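Local atomic coordinates of peptidase S15/CocE/NonD (PDB entry 4PF1), a protein that probably acts as a serine aminopeptidase of the alpha/beta-hydrolase class, related to the X-Pro dipeptidyl-peptidases, removing residues from the N termini of peptides. Residues 201-206 against 581-585; 239-243 against 595-599. One frame throughout, in Å; residues are numbered along the deposited sequence.

Contact 1: 201-206 against 581-585; sequences AFRQEA and FPLYD
Arg203 and Tyr584 run side by side, pointing the same way, with guanidinium and ring planes turned 67° apart. The arginine's methylene CG packs 3.4 Å from CE2 of Tyr584, and its NH1 donates to the tyrosine OH at 3.2 Å, the hydroxyl lying in the guanidinium plane. CD1 of Leu583 sits over one face of the same guanidinium. Two further bonds, Arg203 NE to the carbonyl of Asp195 and NH2 to that of Gln296, help fix its rotation. Around this pair the packing is tight: CB of Ala201 lies 3.6 Å from CD2 of Tyr584, and Ile532 of strand 525-534 also touches the tyrosine. With an alanine here instead of Tyr584, Arg203 NH1 is likely to lose its hydroxyl partner and a gap to open beside Ala201. O of Phe202 accepts from N of Asp585 almost head-on at 3.1 Å and also meets CA of Tyr584. Gln204, its chain extended beyond CG (chi2 175°), reaches across to Pro582, where NE2 donates to the carbonyl O at 2.8 Å, tilted 24° from the carbonyl plane. The Asp585 side chain crosses that of Phe202 at about a right angle, and its OD1 forms a salt bridge with Arg534. The looser, partly exposed side belongs to Glu205 and Ala206. There OE1 of Glu205 rests 3.2 Å from CG of Pro582 and OE2 bonds to Thr231, whereas CB of Ala206 only grazes CD1 of Leu583. The loop, with a cis peptide before Pro582, lies against an inverse gamma turn centred on Arg203, the N-cap residue of helix 204-215. This is an interface between the catalytic S15 region and the C-terminal beta domain, with the Arg203 side chain near, though not touching, a probable Ser-His-Asp triad.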
ATOM      1  N   ALA A 201      -6.379 -35.087  13.921  1.00 15.28           N
ATOM      2  CA  ALA A 201      -6.170 -33.787  14.559  1.00 14.16           C
ATOM      3  C   ALA A 201      -7.304 -32.833  14.178  1.00 16.68           C
ATOM      4  O   ALA A 201      -7.481 -32.527  13.002  1.00 15.47           O
ATOM      5  CB  ALA A 201      -4.822 -33.217  14.157  1.00 14.44           C
ATOM      6  N   PHE A 202      -8.101 -32.406  15.176  1.00 13.88           N
ATOM      7  CA  PHE A 202      -9.289 -31.569  14.981  1.00 13.14           C
ATOM      8  C   PHE A 202      -8.972 -30.118  14.592  1.00 17.18           C
ATOM      9  O   PHE A 202      -8.249 -29.423  15.310  1.00 17.07           O
ATOM     10  CB  PHE A 202     -10.173 -31.588  16.240  1.00 14.71           C
ATOM     11  CG  PHE A 202     -11.489 -30.847  16.110  1.00 15.70           C
ATOM     12  CD1 PHE A 202     -12.342 -31.090  15.034  1.00 18.28           C
ATOM     13  CD2 PHE A 202     -11.893 -29.940  17.080  1.00 16.78           C
ATOM     14  CE1 PHE A 202     -13.560 -30.413  14.921  1.00 18.83           C
ATOM     15  CE2 PHE A 202     -13.122 -29.278  16.973  1.00 19.69           C
ATOM     16  CZ  PHE A 202     -13.943 -29.513  15.891  1.00 17.67           C
ATOM     17  N   ARG A 203      -9.593 -29.648  13.486  1.00 13.23           N
ATOM     18  CA  ARG A 203      -9.483 -28.268  12.995  1.00 12.83           C
ATOM     19  C   ARG A 203     -10.583 -27.406  13.644  1.00 16.81           C
ATOM     20  O   ARG A 203     -11.562 -27.041  12.989  1.00 16.00           O
ATOM     21  CB  ARG A 203      -9.570 -28.223  11.453  1.00 11.95           C
ATOM     22  CG  ARG A 203      -8.250 -28.526  10.768  1.00 17.15           C
ATOM     23  CD  ARG A 203      -8.419 -29.120   9.377  1.00 19.22           C
ATOM     24  NE  ARG A 203      -8.760 -28.104   8.376  1.00 16.02           N
ATOM     25  CZ  ARG A 203      -7.867 -27.376   7.712  1.00 28.97           C
ATOM     26  NH1 ARG A 203      -6.568 -27.546   7.927  1.00 16.46           N
ATOM     27  NH2 ARG A 203      -8.267 -26.468   6.832  1.00 14.02           N
ATOM     28  N   GLN A 204     -10.418 -27.106  14.949  1.00 13.78           N
ATOM     29  CA  GLN A 204     -11.370 -26.332  15.759  1.00 13.69           C
ATOM     30  C   GLN A 204     -11.709 -24.955  15.152  1.00 19.57           C
ATOM     31  O   GLN A 204     -12.868 -24.549  15.201  1.00 19.50           O
ATOM     32  CB  GLN A 204     -10.860 -26.167  17.203  1.00 14.51           C
ATOM     33  CG  GLN A 204      -9.409 -25.691  17.315  1.00 17.15           C
ATOM     34  CD  GLN A 204      -8.955 -25.411  18.731  1.00 24.36           C
ATOM     35  OE1 GLN A 204      -9.653 -25.689  19.713  1.00 15.31           O
ATOM     36  NE2 GLN A 204      -7.760 -24.849  18.866  1.00 14.64           N
ATOM     37  N   GLU A 205     -10.713 -24.256  14.570  1.00 17.43           N
ATOM     38  CA  GLU A 205     -10.906 -22.929  13.971  1.00 17.32           C
ATOM     39  C   GLU A 205     -11.745 -22.978  12.690  1.00 21.28           C
ATOM     40  O   GLU A 205     -12.510 -22.050  12.427  1.00 20.99           O
ATOM     41  CB  GLU A 205      -9.559 -22.273  13.672  1.00 18.37           C
ATOM     42  CG  GLU A 205      -9.109 -21.306  14.749  1.00 28.13           C
ATOM     43  CD  GLU A 205      -8.278 -20.160  14.209  1.00 38.04           C
ATOM     44  OE1 GLU A 205      -7.110 -20.402  13.830  1.00 25.95           O
ATOM     45  OE2 GLU A 205      -8.818 -19.036  14.102  1.00 22.32           O
ATOM     46  N   ALA A 206     -11.574 -24.030  11.882  1.00 17.51           N
ATOM     47  CA  ALA A 206     -12.315 -24.187  10.634  1.00 17.25           C
ATOM     48  C   ALA A 206     -13.672 -24.857  10.860  1.00 20.80           C
ATOM     49  O   ALA A 206     -14.560 -24.723  10.017  1.00 21.26           O
ATOM     50  CB  ALA A 206     -11.496 -25.001   9.642  1.00 18.00           C
ATOM     51  N   PHE A 581      -1.238 -24.609  16.400  1.00 12.85           N
ATOM     52  CA  PHE A 581      -2.305 -23.897  17.104  1.00 12.02           C
ATOM     53  C   PHE A 581      -2.544 -22.449  16.589  1.00 15.99           C
ATOM     54  O   PHE A 581      -1.587 -21.796  16.183  1.00 15.46           O
ATOM     55  CB  PHE A 581      -1.914 -23.867  18.597  1.00 13.38           C
ATOM     56  CG  PHE A 581      -3.031 -23.624  19.572  1.00 14.22           C
ATOM     57  CD1 PHE A 581      -3.917 -24.641  19.904  1.00 16.41           C
ATOM     58  CD2 PHE A 581      -3.199 -22.378  20.163  1.00 15.97           C
ATOM     59  CE1 PHE A 581      -4.970 -24.410  20.795  1.00 17.13           C
ATOM     60  CE2 PHE A 581      -4.250 -22.148  21.056  1.00 18.68           C
ATOM     61  CZ  PHE A 581      -5.125 -23.170  21.370  1.00 16.68           C
ATOM     62  N   PRO A 582      -3.797 -21.900  16.610  1.00 13.47           N
ATOM     63  CA  PRO A 582      -5.058 -22.476  17.120  1.00 13.48           C
ATOM     64  C   PRO A 582      -5.867 -23.277  16.097  1.00 17.44           C
ATOM     65  O   PRO A 582      -6.929 -23.787  16.456  1.00 17.19           O
ATOM     66  CB  PRO A 582      -5.828 -21.234  17.573  1.00 15.25           C
ATOM     67  CG  PRO A 582      -5.425 -20.181  16.580  1.00 19.45           C
ATOM     68  CD  PRO A 582      -3.994 -20.500  16.176  1.00 14.94           C
ATOM     69  N   LEU A 583      -5.388 -23.377  14.831  1.00 13.86           N
ATOM     70  CA  LEU A 583      -6.070 -24.132  13.767  1.00 13.21           C
ATOM     71  C   LEU A 583      -6.406 -25.540  14.261  1.00 14.72           C
ATOM     72  O   LEU A 583      -7.561 -25.947  14.192  1.00 13.24           O
ATOM     73  CB  LEU A 583      -5.210 -24.180  12.482  1.00 13.26           C
ATOM     74  CG  LEU A 583      -5.773 -24.968  11.267  1.00 18.41           C
ATOM     75  CD1 LEU A 583      -7.221 -24.548  10.922  1.00 18.61           C
ATOM     76  CD2 LEU A 583      -4.884 -24.797  10.057  1.00 20.64           C
ATOM     77  N   TYR A 584      -5.415 -26.236  14.839  1.00 10.59           N
ATOM     78  CA  TYR A 584      -5.622 -27.554  15.433  1.00 10.39           C
ATOM     79  C   TYR A 584      -5.651 -27.437  16.945  1.00 13.61           C
ATOM     80  O   TYR A 584      -4.860 -26.678  17.512  1.00 11.85           O
ATOM     81  CB  TYR A 584      -4.522 -28.533  14.993  1.00 11.05           C
ATOM     82  CG  TYR A 584      -4.564 -28.848  13.518  1.00 11.95           C
ATOM     83  CD1 TYR A 584      -3.827 -28.100  12.604  1.00 13.12           C
ATOM     84  CD2 TYR A 584      -5.375 -29.865  13.026  1.00 12.78           C
ATOM     85  CE1 TYR A 584      -3.887 -28.367  11.238  1.00 13.53           C
ATOM     86  CE2 TYR A 584      -5.428 -30.153  11.665  1.00 13.57           C
ATOM     87  CZ  TYR A 584      -4.696 -29.389  10.772  1.00 19.63           C
ATOM     88  OH  TYR A 584      -4.756 -29.663   9.432  1.00 18.78           O
ATOM     89  N   ASP A 585      -6.554 -28.181  17.614  1.00 11.41           N
ATOM     90  CA  ASP A 585      -6.589 -28.170  19.077  1.00 11.39           C
ATOM     91  C   ASP A 585      -5.342 -28.896  19.614  1.00 16.08           C
ATOM     92  O   ASP A 585      -4.756 -29.718  18.902  1.00 15.38           O
ATOM     93  CB  ASP A 585      -7.897 -28.779  19.630  1.00 13.33           C
ATOM     94  CG  ASP A 585      -8.144 -30.248  19.331  1.00 18.33           C
ATOM     95  OD1 ASP A 585      -7.477 -30.794  18.427  1.00 17.32           O
ATOM     96  OD2 ASP A 585      -9.038 -30.836  19.966  1.00 25.35           O
TER

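Contact 2: 239-243 against 595-599; sequences GNAGA and IMFAP
Gly242, in the first turn of helix 241-247, donates its backbone N to the carbonyl O of Met596 at 2.9 Å, in the short 3-10 segment 595-596. CA of this glycine approaches the Phe597 ring at 4.1 Å from CE1; a beta carbon here would run into both Met596 O and that ring. Asn240 supplies the side-chain hydrogen bond between the segments. Its CG stands between the backbone N and the carbonyl carbon (chi1 54°), which aims the amide two ways. OD1 caps the helix by accepting from Ala243 N at 2.9 Å, nearly straight along C=O, while ND2 donates across the contact to Ala598 O at 2.7 Å. That acceptor lies in the amide plane of Asn240, yet the donor stands above the carbonyl plane of Ala598. One water bridges the backbones, accepting from Ala241 N and donating to Ile595 O. On the apolar flank, CB of Ala241 meets SD of Met596 at 4.0 Å, and Trp256 of helix 254-261 also touches the methionine. The arrangement is a classic asparagine N-cap, with its amide ND2 anchoring a loop of the C-terminal domain.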
ATOM      1  N   GLY A 239      -9.056 -23.803  26.573  1.00 18.25           N
ATOM      2  CA  GLY A 239      -8.416 -25.060  26.950  1.00 17.88           C
ATOM      3  C   GLY A 239      -8.617 -26.164  25.935  1.00 20.99           C
ATOM      4  O   GLY A 239      -7.646 -26.729  25.427  1.00 20.51           O
ATOM      5  N   ASN A 240      -9.881 -26.494  25.648  1.00 16.96           N
ATOM      6  CA  ASN A 240     -10.225 -27.530  24.680  1.00 16.12           C
ATOM      7  C   ASN A 240     -11.350 -27.042  23.756  1.00 19.01           C
ATOM      8  O   ASN A 240     -11.996 -26.038  24.056  1.00 17.51           O
ATOM      9  CB  ASN A 240     -10.599 -28.849  25.387  1.00 14.76           C
ATOM     10  CG  ASN A 240     -11.695 -28.745  26.428  1.00 30.85           C
ATOM     11  OD1 ASN A 240     -12.726 -28.102  26.228  1.00 23.87           O
ATOM     12  ND2 ASN A 240     -11.536 -29.470  27.525  1.00 19.55           N
ATOM     13  N   ALA A 241     -11.558 -27.741  22.622  1.00 16.26           N
ATOM     14  CA  ALA A 241     -12.570 -27.397  21.615  1.00 16.34           C
ATOM     15  C   ALA A 241     -14.009 -27.443  22.175  1.00 20.65           C
ATOM     16  O   ALA A 241     -14.862 -26.668  21.735  1.00 20.09           O
ATOM     17  CB  ALA A 241     -12.448 -28.328  20.425  1.00 16.99           C
ATOM     18  N   GLY A 242     -14.252 -28.342  23.133  1.00 17.64           N
ATOM     19  CA  GLY A 242     -15.548 -28.497  23.787  1.00 17.83           C
ATOM     20  C   GLY A 242     -15.973 -27.274  24.576  1.00 20.80           C
ATOM     21  O   GLY A 242     -17.128 -26.851  24.485  1.00 19.96           O
ATOM     22  N   ALA A 243     -15.034 -26.680  25.347  1.00 16.88           N
ATOM     23  CA  ALA A 243     -15.313 -25.479  26.142  1.00 16.85           C
ATOM     24  C   ALA A 243     -15.514 -24.256  25.245  1.00 19.73           C
ATOM     25  O   ALA A 243     -16.217 -23.330  25.635  1.00 18.32           O
ATOM     26  CB  ALA A 243     -14.196 -25.225  27.138  1.00 17.71           C
ATOM     27  N   ILE A 595     -10.315 -35.903  23.328  1.00 14.40           N
ATOM     28  CA  ILE A 595      -9.526 -34.664  23.413  1.00 13.56           C
ATOM     29  C   ILE A 595     -10.451 -33.417  23.348  1.00 15.97           C
ATOM     30  O   ILE A 595     -10.078 -32.362  23.878  1.00 14.69           O
ATOM     31  CB  ILE A 595      -8.378 -34.648  22.355  1.00 16.13           C
ATOM     32  CG1 ILE A 595      -7.354 -35.775  22.665  1.00 16.68           C
ATOM     33  CG2 ILE A 595      -7.676 -33.270  22.272  1.00 16.10           C
ATOM     34  CD1 ILE A 595      -6.342 -36.073  21.568  1.00 21.31           C
ATOM     35  N   MET A 596     -11.687 -33.570  22.805  1.00 12.91           N
ATOM     36  CA  MET A 596     -12.688 -32.485  22.757  1.00 12.93           C
ATOM     37  C   MET A 596     -12.974 -31.918  24.155  1.00 17.62           C
ATOM     38  O   MET A 596     -13.166 -30.711  24.300  1.00 16.54           O
ATOM     39  CB  MET A 596     -14.019 -32.972  22.135  1.00 15.28           C
ATOM     40  CG  MET A 596     -13.914 -33.410  20.684  1.00 18.52           C
ATOM     41  SD  MET A 596     -13.493 -32.087  19.525  1.00 21.92           S
ATOM     42  CE  MET A 596     -13.886 -32.902  17.984  1.00 18.38           C
ATOM     43  N   PHE A 597     -13.001 -32.800  25.179  1.00 15.61           N
ATOM     44  CA  PHE A 597     -13.324 -32.447  26.560  1.00 16.30           C
ATOM     45  C   PHE A 597     -12.176 -32.801  27.533  1.00 21.12           C
ATOM     46  O   PHE A 597     -12.429 -33.051  28.717  1.00 19.98           O
ATOM     47  CB  PHE A 597     -14.630 -33.157  26.992  1.00 18.97           C
ATOM     48  CG  PHE A 597     -15.744 -33.096  25.968  1.00 20.53           C
ATOM     49  CD1 PHE A 597     -16.494 -31.937  25.800  1.00 23.40           C
ATOM     50  CD2 PHE A 597     -16.040 -34.197  25.174  1.00 22.55           C
ATOM     51  CE1 PHE A 597     -17.516 -31.879  24.848  1.00 24.23           C
ATOM     52  CE2 PHE A 597     -17.065 -34.139  24.225  1.00 25.26           C
ATOM     53  CZ  PHE A 597     -17.795 -32.980  24.068  1.00 23.33           C
ATOM     54  N   ALA A 598     -10.912 -32.779  27.044  1.00 18.60           N
ATOM     55  CA  ALA A 598      -9.738 -33.090  27.870  1.00 18.75           C
ATOM     56  C   ALA A 598      -9.621 -32.113  29.067  1.00 22.57           C
ATOM     57  O   ALA A 598      -9.693 -30.897  28.872  1.00 20.96           O
ATOM     58  CB  ALA A 598      -8.477 -33.045  27.025  1.00 19.17           C
ATOM     59  N   PRO A 599      -9.506 -32.629  30.318  1.00 20.45           N
ATOM     60  CA  PRO A 599      -9.433 -31.720  31.481  1.00 20.84           C
ATOM     61  C   PRO A 599      -8.097 -30.957  31.544  1.00 24.84           C
ATOM     62  O   PRO A 599      -7.118 -31.423  30.965  1.00 23.84           O
ATOM     63  CB  PRO A 599      -9.619 -32.659  32.678  1.00 23.39           C
ATOM     64  CG  PRO A 599      -9.154 -33.981  32.203  1.00 27.65           C
ATOM     65  CD  PRO A 599      -9.438 -34.049  30.729  1.00 22.53           C
TER
HETATM   66  O   HOH W   1      -9.715 -30.077  22.397  1.00 14.30           O

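How the contacts relate
From the N terminus, the chain passes through the first strands of the central mixed sheet of the alpha/beta-hydrolase fold before reaching 201-206 and then 239-243, both in the mainly helical insertion between strands 178-184 and 287-292. After completing that sheet it builds the C-terminal beta domain, where the loop between strands 571-577 and 606-625 brings 581-585 back to close contact 1 and, farther on, 595-599 to close contact 2. The two long loops therefore cross. Their centres lie 12 Å apart and they share one apolar seam, Phe202 packing on Met596 and Ala241; beside it, OD2 of Asp585 packs against CG2 of Ile595. Together they fasten one inter-strand loop to the insertion at two successive points.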